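Local coordinates for protein neurotoxin (Clostridium botulinum, PDB 2QN0) that cleaves SNARE proteins, including probably both syntaxin and SNAP-25, as the zinc-dependent protease light chain of botulinum neurotoxin type C1, at residues N207-G212 and N368-K373; M199-N204 and Q413-N418; P223-M228 and F358-Y363. One frame throughout, in Å; residues are numbered along the deposited sequence.

Contact 1: N207-G212 and N368-K373; sequences NDVGEG and NVQNRK
Two irregular loop segments meet here, and their backbones come nearest at N207 and Q370, whose CA atoms are 6.1 Å apart. The Q370 side chain does most of the work. Its CG stands anti to the backbone N (chi1 -179°) and the chain bends at the next bond, which brings the amide alongside the N207 backbone. There the amide pairs with the backbone N-H and C=O of N207. OE1 of Q370 accepts from N207 N at 3.0 Å, in the carbonyl plane and on a lone pair. NE2 of Q370 donates to N207 O at 3.0 Å in a nearly straight bond, with the acceptor in the plane of the amide. The N207 side chain slides past in the opposite direction, and the two amide planes are 36° apart. Its ND2 reaches Q370 OE1 at 3.2 Å from above the carbonyl plane, not on a lone pair. A water then links N207 ND2 to V369 O, 2.7 Å from each. Q370 OE1 also takes the backbone N of N371. At the outer end V209 CG1 lies 4.0 Å from Q370 NE2. F219 of strand 219-220 touches both side chains. Three N-H groups thus grip one buried oxygen, and with the NE2 bond they fix the flip of the Q370 amide. Q370 thereby ties the loop after strand 201-202 to the loop after helix 360-366 by polar bonds.

Contact 2: M199-N204 and Q413-N418; sequences MLTYSN and QNLSRN
T201 overlaps L415 through its methyl group, CG2, which meets both branches of the leucine fork. CD2 of L415 is 3.9 Å from T201 CG2, and CD1 of L415 is 4.1 Å from the same methyl. The two side chains cross at about a right angle. The touch sets the loop before strand 422-423 against the short strand 201-202. T201 CG2 lies anti to its carbonyl carbon, while OG1 sits between the backbone N and the carbonyl carbon (chi1 55°). This splits the threonine: the methyl faces the leucine, and the hydroxyl hydrogen-bonds to T381 O. V383 of strand 383-384 touches both T201 and L415, completing a small apolar cluster. A second, looser approach lies further along the strand. The Q413 side chain is extended beyond CG, and its NE2 comes within 4.0 Å of Y202 OH. The amide and the phenol ring are turned 75° apart. Q413 NE2 hydrogen-bonds instead to Q370 O and C220 O, and its OE1 accepts from N400 ND2. Just beyond Q413 the loop turns, with N414 OD1 accepting from S416 N in an Asx turn. The contact is therefore mainly apolar: the T201-L415 touch carries it, and the buried polar ends of T201 and Q413 are satisfied by T381, Q370, C220 and N400.

Contact 3: P223-M228 and F358-Y363; sequences PILILM and FTEFNY
The first turns of the zinc-binding helix 223-238 pack here on the start of helix 360-366, and Y363, L225 and M228 carry most of the contact. The methyl CE of M228 sits over one face of the Y363 ring, 3.5 Å from its centroid and 6° off the ring normal, a CH-pi contact. M228 SD lies obliquely over the same ring at 4.4 Å from the centroid, a Met-aromatic contact. A bend at the last torsion of M228 (chi3 87°) turns CE over the ring centre, while M228 CB packs against the CD2-CE2 side. The opposite ring face is covered by T359 O, 3.0 Å above its plane, so the ring is held between a methyl and a carbonyl oxygen. Y363 OH is held by N232, one turn further along the zinc helix. Beside the ring, L225 CD2 touches Y363 CB at 3.5 Å, and L225 CD1 lies 4.3 Å from E360 O. T359 is the N-cap of helix 360-366; its OG1 accepts from N362 N at 3.2 Å. E360 OE1 accepts from H229 ND1, and E360 OE2 forms a salt bridge with R372. H229 is a zinc ligand, so E360 is a second-shell residue; its bond may orient H229 and make the imidazole a stronger ligand. Such a carboxylate behind a metal-bound histidine, beside an HExxH helix, fits the zinc site of the clostridial neurotoxin proteases.

The contacts are nested along the chain: contact 3 lies inside the loop closed by contact 1, which lies inside the loop closed by contact 2. Contact 3 lies deepest in the fold, its centre about 10 Å from the centre of the chain, against about 25 and 23 Å for contacts 1 and 2. Centres of contacts 1 and 2 are about 10 Å apart, those of 1 and 3 about 15 Å and those of 2 and 3 about 17 Å. Segment 368-373 is the main polar bridge. N371 and R372 reach E360, Q370 O bonds the Q413 side chain, and K373 N bonds N204 O. M199 also packs on P223 and I226. The outer loops thus connect to the zinc ligand H229.

Contact 1: N207-G212 and N368-K373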
# COMPACT_ATOMS: atom_id res chain seq x y z
N ASN A 207 -9.09 -12.88 -17.82
CA ASN A 207 -9.26 -14.26 -18.24
C ASN A 207 -10.58 -14.54 -18.95
O ASN A 207 -11.66 -14.29 -18.41
CB ASN A 207 -9.13 -15.20 -17.04
CG ASN A 207 -7.73 -15.22 -16.46
OD1 ASN A 207 -6.82 -15.80 -17.05
ND2 ASN A 207 -7.55 -14.57 -15.32
N ASP A 208 -10.48 -15.06 -20.17
CA ASP A 208 -11.65 -15.41 -20.96
C ASP A 208 -12.25 -16.65 -20.30
O ASP A 208 -11.52 -17.60 -20.00
CB ASP A 208 -11.21 -15.74 -22.39
CG ASP A 208 -12.38 -15.98 -23.33
OD1 ASP A 208 -13.49 -16.31 -22.86
OD2 ASP A 208 -12.18 -15.85 -24.56
N VAL A 209 -13.56 -16.65 -20.05
CA VAL A 209 -14.21 -17.82 -19.46
C VAL A 209 -15.29 -18.38 -20.38
O VAL A 209 -16.21 -19.06 -19.93
CB VAL A 209 -14.82 -17.51 -18.06
CG1 VAL A 209 -13.70 -17.25 -17.05
CG2 VAL A 209 -15.77 -16.33 -18.13
N GLY A 210 -15.16 -18.07 -21.67
CA GLY A 210 -16.08 -18.57 -22.68
C GLY A 210 -17.41 -17.87 -22.89
O GLY A 210 -18.26 -18.37 -23.63
N GLU A 211 -17.59 -16.70 -22.27
CA GLU A 211 -18.86 -15.98 -22.38
C GLU A 211 -18.87 -14.84 -23.40
O GLU A 211 -19.86 -14.10 -23.48
CB GLU A 211 -19.24 -15.41 -21.02
CG GLU A 211 -19.25 -16.45 -19.90
CD GLU A 211 -19.51 -15.82 -18.55
OE1 GLU A 211 -18.90 -14.78 -18.24
OE2 GLU A 211 -20.32 -16.38 -17.78
N GLY A 212 -17.80 -14.70 -24.16
CA GLY A 212 -17.69 -13.63 -25.13
C GLY A 212 -18.86 -13.36 -26.07
O GLY A 212 -19.17 -12.21 -26.37
N ASN A 368 -2.98 -16.75 -10.14
CA ASN A 368 -4.04 -17.42 -10.89
C ASN A 368 -5.45 -17.05 -10.44
O ASN A 368 -6.25 -17.92 -10.10
CB ASN A 368 -3.85 -18.94 -10.80
CG ASN A 368 -4.74 -19.69 -11.77
OD1 ASN A 368 -4.75 -19.41 -12.97
ND2 ASN A 368 -5.48 -20.67 -11.26
N VAL A 369 -5.76 -15.76 -10.45
CA VAL A 369 -7.08 -15.29 -10.08
C VAL A 369 -7.64 -14.41 -11.19
O VAL A 369 -6.89 -13.85 -11.98
CB VAL A 369 -7.06 -14.46 -8.77
CG1 VAL A 369 -6.59 -15.32 -7.60
CG2 VAL A 369 -6.16 -13.23 -8.93
N GLN A 370 -8.96 -14.32 -11.25
CA GLN A 370 -9.62 -13.48 -12.24
C GLN A 370 -9.39 -12.05 -11.76
O GLN A 370 -9.30 -11.81 -10.55
CB GLN A 370 -11.12 -13.78 -12.27
CG GLN A 370 -11.91 -12.97 -13.30
CD GLN A 370 -11.46 -13.24 -14.73
OE1 GLN A 370 -10.34 -12.92 -15.11
NE2 GLN A 370 -12.35 -13.85 -15.52
N ASN A 371 -9.29 -11.11 -12.68
CA ASN A 371 -9.09 -9.72 -12.29
C ASN A 371 -9.49 -8.78 -13.42
O ASN A 371 -9.65 -9.20 -14.56
CB ASN A 371 -7.62 -9.48 -11.90
CG ASN A 371 -7.41 -8.14 -11.22
OD1 ASN A 371 -8.19 -7.76 -10.34
ND2 ASN A 371 -6.35 -7.43 -11.59
N ARG A 372 -9.66 -7.51 -13.08
CA ARG A 372 -10.02 -6.51 -14.07
C ARG A 372 -8.93 -6.48 -15.14
O ARG A 372 -7.75 -6.66 -14.84
CB ARG A 372 -10.16 -5.13 -13.41
CG ARG A 372 -8.95 -4.71 -12.57
CD ARG A 372 -9.23 -3.41 -11.82
NE ARG A 372 -8.16 -3.06 -10.90
CZ ARG A 372 -8.19 -2.02 -10.07
NH1 ARG A 372 -9.26 -1.23 -10.04
NH2 ARG A 372 -7.17 -1.78 -9.25
N LYS A 373 -9.33 -6.28 -16.39
CA LYS A 373 -8.38 -6.25 -17.49
C LYS A 373 -7.57 -4.95 -17.50
O LYS A 373 -6.40 -4.95 -17.88
CB LYS A 373 -9.12 -6.40 -18.82
CG LYS A 373 -8.20 -6.52 -20.03
CD LYS A 373 -9.00 -6.78 -21.29
CE LYS A 373 -8.10 -6.91 -22.50
NZ LYS A 373 -8.90 -7.15 -23.74
O HOH W 1 -5.25 -14.57 -13.99

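Contact 2: M199-N204 and Q413-N418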
# COMPACT_ATOMS: atom_id res chain seq x y z
N MET A 199 -14.94 -5.45 -1.97
CA MET A 199 -14.43 -5.73 -3.31
C MET A 199 -15.11 -5.07 -4.50
O MET A 199 -16.34 -5.07 -4.63
CB MET A 199 -14.41 -7.24 -3.54
CG MET A 199 -13.63 -8.01 -2.49
SD MET A 199 -14.00 -9.77 -2.56
CE MET A 199 -15.39 -9.86 -1.41
N LEU A 200 -14.28 -4.54 -5.39
CA LEU A 200 -14.74 -3.90 -6.62
C LEU A 200 -15.19 -5.02 -7.55
O LEU A 200 -14.60 -6.11 -7.55
CB LEU A 200 -13.56 -3.11 -7.21
CG LEU A 200 -13.58 -2.47 -8.60
CD1 LEU A 200 -12.54 -1.35 -8.64
CD2 LEU A 200 -13.28 -3.51 -9.66
N THR A 201 -16.24 -4.78 -8.33
CA THR A 201 -16.74 -5.78 -9.27
C THR A 201 -16.61 -5.28 -10.71
O THR A 201 -16.67 -4.08 -10.97
CB THR A 201 -18.22 -6.13 -8.98
OG1 THR A 201 -19.01 -4.93 -8.99
CG2 THR A 201 -18.34 -6.81 -7.62
N TYR A 202 -16.44 -6.22 -11.64
CA TYR A 202 -16.23 -5.88 -13.05
C TYR A 202 -16.63 -7.04 -13.96
O TYR A 202 -16.85 -8.16 -13.50
CB TYR A 202 -14.74 -5.58 -13.25
CG TYR A 202 -13.89 -6.73 -12.75
CD1 TYR A 202 -13.60 -7.82 -13.57
CD2 TYR A 202 -13.49 -6.78 -11.42
CE1 TYR A 202 -12.95 -8.95 -13.07
CE2 TYR A 202 -12.84 -7.91 -10.90
CZ TYR A 202 -12.59 -8.99 -11.73
OH TYR A 202 -12.00 -10.13 -11.22
N SER A 203 -16.70 -6.76 -15.27
CA SER A 203 -17.02 -7.79 -16.26
C SER A 203 -15.94 -7.81 -17.35
O SER A 203 -15.79 -8.80 -18.06
CB SER A 203 -18.40 -7.54 -16.89
OG SER A 203 -18.47 -6.28 -17.53
N ASN A 204 -15.20 -6.71 -17.47
CA ASN A 204 -14.11 -6.61 -18.45
C ASN A 204 -12.90 -7.18 -17.73
O ASN A 204 -12.14 -6.44 -17.10
CB ASN A 204 -13.88 -5.14 -18.83
CG ASN A 204 -12.75 -4.97 -19.82
OD1 ASN A 204 -12.29 -5.92 -20.45
ND2 ASN A 204 -12.30 -3.73 -19.98
N GLN A 413 -15.07 -16.41 -7.78
CA GLN A 413 -15.12 -14.95 -7.91
C GLN A 413 -16.31 -14.49 -8.75
O GLN A 413 -16.53 -13.29 -8.90
CB GLN A 413 -13.83 -14.45 -8.56
CG GLN A 413 -12.59 -14.55 -7.69
CD GLN A 413 -11.34 -14.19 -8.46
OE1 GLN A 413 -10.64 -15.06 -8.98
NE2 GLN A 413 -11.06 -12.89 -8.55
N ASN A 414 -17.06 -15.45 -9.28
CA ASN A 414 -18.22 -15.16 -10.12
C ASN A 414 -19.44 -14.86 -9.25
O ASN A 414 -19.95 -15.75 -8.56
CB ASN A 414 -18.49 -16.37 -11.02
CG ASN A 414 -19.47 -16.07 -12.13
OD1 ASN A 414 -20.50 -15.45 -11.91
ND2 ASN A 414 -19.15 -16.52 -13.34
N LEU A 415 -19.91 -13.62 -9.29
CA LEU A 415 -21.05 -13.20 -8.48
C LEU A 415 -22.30 -14.06 -8.57
O LEU A 415 -22.99 -14.25 -7.58
CB LEU A 415 -21.42 -11.74 -8.79
CG LEU A 415 -20.69 -10.65 -8.01
CD1 LEU A 415 -19.20 -10.78 -8.22
CD2 LEU A 415 -21.18 -9.28 -8.46
N SER A 416 -22.60 -14.59 -9.75
CA SER A 416 -23.80 -15.40 -9.89
C SER A 416 -23.59 -16.88 -9.61
O SER A 416 -24.53 -17.67 -9.70
CB SER A 416 -24.40 -15.23 -11.28
OG SER A 416 -23.68 -15.99 -12.23
N ARG A 417 -22.36 -17.27 -9.27
CA ARG A 417 -22.08 -18.67 -9.00
C ARG A 417 -21.64 -18.92 -7.55
O ARG A 417 -21.68 -20.06 -7.08
CB ARG A 417 -21.00 -19.20 -9.96
CG ARG A 417 -21.36 -19.08 -11.44
CD ARG A 417 -22.68 -19.78 -11.77
NE ARG A 417 -22.60 -21.23 -11.62
CZ ARG A 417 -22.07 -22.05 -12.52
NH1 ARG A 417 -21.56 -21.57 -13.65
NH2 ARG A 417 -22.04 -23.36 -12.30
N ASN A 418 -21.23 -17.86 -6.85
CA ASN A 418 -20.80 -17.99 -5.47
C ASN A 418 -21.69 -17.20 -4.51
O ASN A 418 -21.56 -15.98 -4.40
CB ASN A 418 -19.35 -17.52 -5.31
CG ASN A 418 -18.77 -17.88 -3.95
OD1 ASN A 418 -19.48 -18.33 -3.06
ND2 ASN A 418 -17.46 -17.67 -3.79

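Contact 3: P223-M228 and F358-Y363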
# COMPACT_ATOMS: atom_id res chain seq x y z
N PRO A 223 -9.41 -9.89 -2.72
CA PRO A 223 -8.88 -8.95 -1.73
C PRO A 223 -7.36 -8.81 -1.72
O PRO A 223 -6.85 -7.72 -1.43
CB PRO A 223 -9.42 -9.50 -0.41
CG PRO A 223 -10.75 -10.04 -0.81
CD PRO A 223 -10.45 -10.75 -2.12
N ILE A 224 -6.62 -9.88 -2.03
CA ILE A 224 -5.17 -9.73 -2.00
C ILE A 224 -4.66 -8.78 -3.08
O ILE A 224 -3.65 -8.13 -2.89
CB ILE A 224 -4.39 -11.07 -2.11
CG1 ILE A 224 -4.75 -11.81 -3.40
CG2 ILE A 224 -4.64 -11.92 -0.87
CD1 ILE A 224 -3.70 -12.82 -3.82
N LEU A 225 -5.36 -8.71 -4.21
CA LEU A 225 -4.92 -7.81 -5.29
C LEU A 225 -5.23 -6.36 -4.95
O LEU A 225 -4.50 -5.45 -5.34
CB LEU A 225 -5.56 -8.20 -6.63
CG LEU A 225 -5.04 -9.50 -7.26
CD1 LEU A 225 -5.30 -9.47 -8.76
CD2 LEU A 225 -3.55 -9.66 -7.02
N ILE A 226 -6.32 -6.14 -4.22
CA ILE A 226 -6.68 -4.80 -3.81
C ILE A 226 -5.57 -4.30 -2.88
O ILE A 226 -5.11 -3.16 -2.99
CB ILE A 226 -8.03 -4.79 -3.05
CG1 ILE A 226 -9.15 -5.28 -3.98
CG2 ILE A 226 -8.34 -3.39 -2.53
CD1 ILE A 226 -10.52 -5.36 -3.31
N LEU A 227 -5.13 -5.17 -1.97
CA LEU A 227 -4.07 -4.82 -1.04
C LEU A 227 -2.70 -4.74 -1.73
O LEU A 227 -1.96 -3.77 -1.53
CB LEU A 227 -4.02 -5.84 0.11
CG LEU A 227 -2.89 -5.71 1.14
CD1 LEU A 227 -2.91 -4.32 1.77
CD2 LEU A 227 -3.07 -6.79 2.21
N MET A 228 -2.37 -5.74 -2.54
CA MET A 228 -1.08 -5.74 -3.23
C MET A 228 -0.94 -4.53 -4.14
O MET A 228 0.16 -4.01 -4.31
CB MET A 228 -0.91 -7.03 -4.04
CG MET A 228 -0.63 -8.25 -3.16
SD MET A 228 -0.43 -9.78 -4.08
CE MET A 228 1.32 -9.72 -4.46
N PHE A 358 6.56 -5.93 -10.25
CA PHE A 358 5.72 -5.86 -9.06
C PHE A 358 4.51 -5.01 -9.43
O PHE A 358 4.44 -3.83 -9.08
CB PHE A 358 6.50 -5.22 -7.91
CG PHE A 358 7.51 -6.14 -7.28
CD1 PHE A 358 7.11 -7.17 -6.44
CD2 PHE A 358 8.87 -5.98 -7.54
CE1 PHE A 358 8.04 -8.03 -5.87
CE2 PHE A 358 9.81 -6.84 -6.97
CZ PHE A 358 9.39 -7.87 -6.13
N THR A 359 3.57 -5.62 -10.15
CA THR A 359 2.36 -4.93 -10.60
C THR A 359 1.12 -5.79 -10.37
O THR A 359 1.20 -7.02 -10.37
CB THR A 359 2.42 -4.61 -12.11
OG1 THR A 359 2.39 -5.83 -12.85
CG2 THR A 359 3.70 -3.84 -12.44
N GLU A 360 -0.02 -5.14 -10.20
CA GLU A 360 -1.29 -5.84 -9.99
C GLU A 360 -1.56 -6.82 -11.13
O GLU A 360 -1.95 -7.98 -10.91
CB GLU A 360 -2.44 -4.83 -9.93
CG GLU A 360 -3.80 -5.45 -9.63
CD GLU A 360 -4.93 -4.45 -9.77
OE1 GLU A 360 -4.74 -3.28 -9.37
OE2 GLU A 360 -6.01 -4.83 -10.27
N PHE A 361 -1.36 -6.35 -12.36
CA PHE A 361 -1.56 -7.14 -13.56
C PHE A 361 -0.76 -8.44 -13.53
O PHE A 361 -1.26 -9.50 -13.89
CB PHE A 361 -1.15 -6.31 -14.79
CG PHE A 361 -1.52 -6.95 -16.10
CD1 PHE A 361 -2.80 -6.80 -16.62
CD2 PHE A 361 -0.59 -7.70 -16.80
CE1 PHE A 361 -3.15 -7.39 -17.83
CE2 PHE A 361 -0.93 -8.30 -18.01
CZ PHE A 361 -2.21 -8.15 -18.53
N ASN A 362 0.50 -8.34 -13.11
CA ASN A 362 1.36 -9.51 -13.04
C ASN A 362 0.92 -10.43 -11.90
O ASN A 362 0.93 -11.65 -12.04
CB ASN A 362 2.82 -9.07 -12.84
CG ASN A 362 3.82 -10.18 -13.11
OD1 ASN A 362 3.55 -11.09 -13.90
ND2 ASN A 362 4.98 -10.10 -12.46
N TYR A 363 0.51 -9.85 -10.77
CA TYR A 363 0.07 -10.67 -9.65
C TYR A 363 -1.15 -11.52 -10.03
O TYR A 363 -1.24 -12.68 -9.64
CB TYR A 363 -0.30 -9.81 -8.43
CG TYR A 363 0.81 -8.90 -7.93
CD1 TYR A 363 2.15 -9.28 -8.04
CD2 TYR A 363 0.51 -7.68 -7.33
CE1 TYR A 363 3.17 -8.45 -7.56
CE2 TYR A 363 1.52 -6.86 -6.84
CZ TYR A 363 2.85 -7.24 -6.96
OH TYR A 363 3.84 -6.42 -6.48